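Local coordinates for protein MdcA (Pseudomonas aeruginosa, PDB 5VIT) that probably serves as the acyl carrier protein transferase subunit of malonate decarboxylase, exchanging acetate for malonate on the carrier protein before decarboxylation, at residues Gly38-Leu43 with Ala71-Gly76; Ala174-Thr179 with Ala207-Phe212; Leu439-Ala442 with Gly446-Leu449. All blocks are in the same frame, centred on the assembly; numbering follows the deposited sequence.

Interaction 1 of 3, residues Gly38-Leu43 with Ala71-Gly76; sequences GLVAAL and ARVDPG
Val40 meets Arg72 and Val73 where helix 39-46 rests against the loop that leaves helix 64-70. Both helices belong to the alpha/beta fold built on the parallel eight-stranded sheet. Val40 is the residue most covered by the contact, and its two methyls work separately. With chi1 at 175°, CG1 is anti to the backbone N, which turns it to the loop backbone. Val40 CG1 is 3.6 Å from Arg72 O and 4.2 Å from Val73 CG2. The two valine side chains run alongside each other with their ends reversed. Leu43, one turn further along the helix, adds a second touch on the same Val73 methyl, with Leu43 CB 4.3 Å from Val73 CG2. Val73 is buried and also packs on Leu78. The backbone N of Asp74, next in the loop, is hydrogen-bonded to Glu44 of the same helix. Leu39 and Leu43 both touch Ser69, which joins helix 39-46 to helix 64-70 as well as to the loop. Arg72 is more exposed. Its chain bends at chi3 (84°), and the arginine and valine side chains meet roughly at right angles. Val40 CG2 meets the edge of the guanidinium, within its plane, 3.7 Å from Arg72 NH1.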
# COMPACT_ATOMS: atom_id res chain seq x y z
N GLY A 38 -20.61 18.58 57.16
CA GLY A 38 -19.73 17.70 57.92
C GLY A 38 -19.14 16.56 57.11
O GLY A 38 -18.74 15.54 57.69
N LEU A 39 -19.09 16.70 55.78
CA LEU A 39 -18.61 15.61 54.92
C LEU A 39 -17.15 15.29 55.23
O LEU A 39 -16.78 14.12 55.31
CB LEU A 39 -18.77 15.96 53.44
CG LEU A 39 -18.34 14.87 52.45
CD1 LEU A 39 -19.22 13.63 52.58
CD2 LEU A 39 -18.35 15.37 51.01
N VAL A 40 -16.34 16.32 55.43
CA VAL A 40 -14.93 16.13 55.74
C VAL A 40 -14.76 15.36 57.05
O VAL A 40 -13.89 14.50 57.17
CB VAL A 40 -14.18 17.48 55.82
CG1 VAL A 40 -12.75 17.27 56.26
CG2 VAL A 40 -14.22 18.17 54.46
N ALA A 41 -15.61 15.67 58.02
CA ALA A 41 -15.61 14.94 59.28
C ALA A 41 -16.06 13.51 59.05
O ALA A 41 -15.51 12.58 59.62
CB ALA A 41 -16.52 15.63 60.29
N ALA A 42 -17.08 13.34 58.22
CA ALA A 42 -17.59 12.02 57.88
C ALA A 42 -16.50 11.18 57.22
O ALA A 42 -16.35 10.01 57.53
CB ALA A 42 -18.81 12.13 56.98
N LEU A 43 -15.73 11.78 56.31
CA LEU A 43 -14.72 11.05 55.58
C LEU A 43 -13.59 10.57 56.50
O LEU A 43 -13.02 9.51 56.27
CB LEU A 43 -14.14 11.90 54.45
CG LEU A 43 -15.05 12.31 53.29
CD1 LEU A 43 -14.24 13.09 52.28
CD2 LEU A 43 -15.69 11.10 52.63
N ALA A 71 -9.44 15.85 49.90
CA ALA A 71 -8.17 16.58 49.91
C ALA A 71 -8.08 17.58 51.07
O ALA A 71 -7.00 18.10 51.35
CB ALA A 71 -7.97 17.29 48.58
N ARG A 72 -9.20 17.83 51.75
CA ARG A 72 -9.25 18.76 52.88
C ARG A 72 -9.20 18.00 54.20
O ARG A 72 -9.57 18.53 55.24
CB ARG A 72 -10.52 19.61 52.82
CG ARG A 72 -10.67 20.43 51.56
CD ARG A 72 -12.00 21.20 51.55
NE ARG A 72 -11.91 22.46 52.29
CZ ARG A 72 -12.34 22.65 53.53
NH1 ARG A 72 -12.91 21.65 54.20
NH2 ARG A 72 -12.21 23.83 54.11
N VAL A 73 -8.76 16.76 54.13
CA VAL A 73 -8.75 15.88 55.30
C VAL A 73 -7.43 16.03 56.06
O VAL A 73 -6.40 16.35 55.46
CB VAL A 73 -9.00 14.40 54.86
CG1 VAL A 73 -8.43 13.42 55.84
CG2 VAL A 73 -10.49 14.16 54.66
N ASP A 74 -7.48 15.84 57.38
CA ASP A 74 -6.29 15.88 58.22
C ASP A 74 -5.38 14.68 57.95
O ASP A 74 -5.71 13.55 58.32
CB ASP A 74 -6.71 15.92 59.71
CG ASP A 74 -5.52 15.98 60.66
OD1 ASP A 74 -4.42 16.43 60.25
OD2 ASP A 74 -5.68 15.61 61.84
N PRO A 75 -4.21 14.92 57.32
CA PRO A 75 -3.29 13.84 56.95
C PRO A 75 -2.77 13.07 58.16
O PRO A 75 -2.13 12.04 57.99
CB PRO A 75 -2.14 14.58 56.24
CG PRO A 75 -2.70 15.90 55.85
CD PRO A 75 -3.69 16.24 56.93
N GLY A 76 -3.03 13.58 59.36
CA GLY A 76 -2.61 12.88 60.56
C GLY A 76 -3.67 11.88 60.96
O GLY A 76 -3.46 11.06 61.85

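Interaction 2 of 3, residues Ala174-Thr179 with Ala207-Phe212; sequences ALVEPT and ASWVDF
Trp209 presents the edge of its indole to Val176, on the helix 172-180. Val176 CG1 sits near the ring plane, 3.9 Å from Trp209 CB and 4.0 Å from Trp209 CE3. With chi1 at 168°, CG1 stands anti to the backbone N and leans toward the tryptophan. Val176 CG1 is also 4.0 Å from Trp209 O, so it touches both backbone and ring of the tryptophan. Glu177 reaches the far end of the six-membered ring. Its chain is extended, and Glu177 OE1 lies 3.9 Å from Trp209 CH2. The approach is oblique, with the carboxylate and ring planes 58° apart. Nearer the helix, Glu177 CB is 4.2 Å from Trp209 CZ3. Glu177 is exposed, and it meets the ring through van der Waals contact. Phe181 makes an edge-to-face stack with Trp209. Val176 is buried and also packs on Val152 and Val186, in two neighbouring strands of the sheet. Asp211 forms a salt bridge with Lys18 and also accepts a hydrogen bond from Val186 N. The loop then enters strand 212-215, which runs beside strand 185-190. Helix 172-180 packs on parallel strands 149-154 and 185-190, as in a Rossmann-like alpha/beta fold.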
# COMPACT_ATOMS: atom_id res chain seq x y z
N ALA A 174 -19.69 -1.06 38.25
CA ALA A 174 -18.50 -1.89 38.38
C ALA A 174 -17.68 -1.56 39.65
O ALA A 174 -16.97 -2.40 40.17
CB ALA A 174 -17.62 -1.73 37.14
N LEU A 175 -17.75 -0.31 40.11
CA LEU A 175 -16.95 0.13 41.24
C LEU A 175 -17.68 -0.15 42.55
O LEU A 175 -17.07 -0.50 43.56
CB LEU A 175 -16.64 1.63 41.14
CG LEU A 175 -15.75 2.06 39.97
CD1 LEU A 175 -15.56 3.59 40.00
CD2 LEU A 175 -14.40 1.33 40.00
N VAL A 176 -18.99 0.00 42.51
CA VAL A 176 -19.79 -0.09 43.72
C VAL A 176 -20.07 -1.56 44.10
O VAL A 176 -20.01 -1.90 45.28
CB VAL A 176 -21.12 0.70 43.56
CG1 VAL A 176 -22.10 0.39 44.69
CG2 VAL A 176 -20.82 2.20 43.51
N GLU A 177 -20.34 -2.43 43.13
CA GLU A 177 -20.71 -3.80 43.47
C GLU A 177 -19.63 -4.51 44.30
O GLU A 177 -19.96 -5.10 45.33
CB GLU A 177 -21.05 -4.63 42.22
CG GLU A 177 -21.38 -6.09 42.54
CD GLU A 177 -22.20 -6.80 41.46
OE1 GLU A 177 -22.67 -6.15 40.50
OE2 GLU A 177 -22.41 -8.02 41.59
N PRO A 178 -18.34 -4.44 43.89
CA PRO A 178 -17.38 -5.12 44.78
C PRO A 178 -17.25 -4.48 46.17
O PRO A 178 -16.84 -5.20 47.08
CB PRO A 178 -16.04 -5.03 44.03
CG PRO A 178 -16.32 -4.48 42.68
CD PRO A 178 -17.78 -4.17 42.55
N THR A 179 -17.57 -3.20 46.32
CA THR A 179 -17.44 -2.52 47.62
C THR A 179 -18.64 -2.79 48.50
O THR A 179 -18.50 -3.12 49.68
CB THR A 179 -17.28 -0.98 47.47
OG1 THR A 179 -16.49 -0.67 46.32
CG2 THR A 179 -16.62 -0.37 48.73
N ALA A 207 -30.66 1.02 46.59
CA ALA A 207 -30.36 1.54 47.93
C ALA A 207 -29.52 0.58 48.76
O ALA A 207 -28.68 1.02 49.55
CB ALA A 207 -31.67 1.88 48.66
N SER A 208 -29.75 -0.72 48.57
CA SER A 208 -29.04 -1.80 49.28
C SER A 208 -27.52 -1.70 49.15
O SER A 208 -26.78 -2.02 50.07
CB SER A 208 -29.49 -3.16 48.76
OG SER A 208 -30.84 -3.13 48.33
N TRP A 209 -27.06 -1.24 47.98
CA TRP A 209 -25.64 -1.15 47.69
C TRP A 209 -24.98 0.10 48.28
O TRP A 209 -23.75 0.21 48.32
CB TRP A 209 -25.39 -1.14 46.18
CG TRP A 209 -26.03 -2.25 45.40
CD1 TRP A 209 -27.00 -3.11 45.81
CD2 TRP A 209 -25.71 -2.63 44.04
NE1 TRP A 209 -27.32 -3.99 44.80
CE2 TRP A 209 -26.54 -3.72 43.71
CE3 TRP A 209 -24.81 -2.14 43.09
CZ2 TRP A 209 -26.51 -4.33 42.44
CZ3 TRP A 209 -24.78 -2.74 41.84
CH2 TRP A 209 -25.63 -3.83 41.53
N VAL A 210 -25.81 1.04 48.71
CA VAL A 210 -25.34 2.38 49.08
C VAL A 210 -25.42 2.60 50.59
O VAL A 210 -26.39 2.21 51.23
CB VAL A 210 -26.16 3.47 48.34
CG1 VAL A 210 -25.89 4.86 48.92
CG2 VAL A 210 -25.85 3.43 46.85
N ASP A 211 -24.39 3.20 51.17
CA ASP A 211 -24.39 3.46 52.60
C ASP A 211 -24.75 4.91 52.92
O ASP A 211 -25.53 5.19 53.83
CB ASP A 211 -23.04 3.09 53.21
CG ASP A 211 -22.72 1.60 53.06
OD1 ASP A 211 -23.50 0.76 53.57
OD2 ASP A 211 -21.69 1.28 52.41
N PHE A 212 -24.18 5.85 52.17
CA PHE A 212 -24.51 7.25 52.38
C PHE A 212 -24.66 8.01 51.07
O PHE A 212 -23.99 7.70 50.09
CB PHE A 212 -23.44 7.93 53.24
CG PHE A 212 -23.36 7.40 54.63
CD1 PHE A 212 -22.23 6.71 55.07
CD2 PHE A 212 -24.43 7.56 55.51
CE1 PHE A 212 -22.15 6.21 56.36
CE2 PHE A 212 -24.36 7.06 56.80
CZ PHE A 212 -23.22 6.38 57.22

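Interaction 3 of 3, residues Leu439-Ala442 with Gly446-Leu449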
# COMPACT_ATOMS: atom_id res chain seq x y z
N LEU A 439 10.95 1.95 27.70
CA LEU A 439 12.01 1.10 28.24
C LEU A 439 12.76 1.80 29.37
O LEU A 439 12.90 1.25 30.47
CB LEU A 439 12.99 0.68 27.14
CG LEU A 439 12.42 -0.26 26.08
CD1 LEU A 439 13.53 -0.79 25.21
CD2 LEU A 439 11.72 -1.39 26.76
N GLU A 440 13.20 3.03 29.11
CA GLU A 440 13.89 3.85 30.11
C GLU A 440 12.97 4.27 31.25
O GLU A 440 13.40 4.35 32.39
CB GLU A 440 14.51 5.08 29.47
CG GLU A 440 16.01 4.99 29.36
CD GLU A 440 16.67 4.67 30.70
OE1 GLU A 440 16.45 5.42 31.68
OE2 GLU A 440 17.40 3.66 30.76
N VAL A 441 11.71 4.53 30.94
CA VAL A 441 10.76 4.84 32.00
C VAL A 441 10.65 3.67 32.99
O VAL A 441 10.61 3.87 34.21
CB VAL A 441 9.39 5.17 31.43
CG1 VAL A 441 8.37 5.33 32.55
CG2 VAL A 441 9.48 6.45 30.61
N ALA A 442 10.65 2.45 32.48
CA ALA A 442 10.56 1.29 33.35
C ALA A 442 11.79 1.21 34.25
O ALA A 442 11.67 0.98 35.46
CB ALA A 442 10.39 0.01 32.54
N GLY A 446 11.39 1.55 38.12
CA GLY A 446 11.49 0.23 38.75
C GLY A 446 10.37 -0.73 38.36
O GLY A 446 10.10 -1.69 39.07
N MET A 447 9.73 -0.47 37.22
CA MET A 447 8.71 -1.38 36.69
C MET A 447 9.36 -2.63 36.12
O MET A 447 10.35 -2.52 35.40
CB MET A 447 7.86 -0.68 35.62
CG MET A 447 6.91 0.36 36.16
SD MET A 447 6.02 1.23 34.85
CE MET A 447 7.30 2.26 34.18
N PRO A 448 8.79 -3.81 36.44
CA PRO A 448 9.36 -5.08 35.97
C PRO A 448 9.32 -5.22 34.43
O PRO A 448 10.13 -5.93 33.83
CB PRO A 448 8.48 -6.14 36.65
CG PRO A 448 7.22 -5.41 37.06
CD PRO A 448 7.59 -3.99 37.27
N LEU A 449 8.38 -4.53 33.79
CA LEU A 449 8.37 -4.52 32.33
C LEU A 449 8.00 -3.14 31.79
O LEU A 449 7.39 -2.32 32.47
CB LEU A 449 7.43 -5.60 31.78
CG LEU A 449 5.91 -5.56 31.86
CD1 LEU A 449 5.34 -6.79 31.13
CD2 LEU A 449 5.42 -5.55 33.30
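Ala442 O receives two backbone N-H groups from the residues that follow helix 437-445. Met447 N bonds to Ala442 O at 3.0 Å, with the donor tilted 19° from the carbonyl plane. Gly446 N lies at 2.7 Å from Ala442 O, but its N-H angle of only 119° makes the bond weak. The bond from Met447 back to Ala442 is the 6→1 bond expected of a Schellman motif, and the helix end is consistent with one. Gly446 supplies the positive phi (75°) that turns the chain out of the helix. The hydrophobic contact that commonly goes with this motif is present too. Met447 CB is 4.0 Å from Ala442 CB, and the methionine chain then folds back along the helix. Its bend at chi3 brings Met447 CE to 3.5 Å from Ala442 CA and 3.6 Å from Val441 CG1. The Val441 and Met447 side chains run alongside each other in the same direction. Ala442 CB is also 3.8 Å from Leu449 O. Further out, Val441 packs on Val371, Ala442 on Pro451 and Leu439 on Ala450. Glu440 makes a salt bridge with Arg443 and a hydrogen bond with Gln444. Helix 437-445 and this loop lie in the connection from strand 416-420 to strand 461-464, neighbours in the mixed sheet.

Overall arrangement
The three contacts follow one another along the chain, and none nests in or crosses another. Interaction 1 closes first. Its loop takes in helix 39-46, strand 52-55 and helix 64-70, and it ends before strand 81-85. Interaction 2 closes the next loop, from helix 172-180 through strands 185-190 and 192-194 to the start of strand 212-215. Both tie helices to loops around the parallel sheet. The centres of interactions 1 and 2 are about 21 Å apart, and their nearest atoms about 7 Å. Interaction 3 is much more local, turning the chain at the end of helix 437-445. It belongs with the mixed sheet, and its centre is about 35 Å from that of interaction 1 and about 36 Å from that of interaction 2.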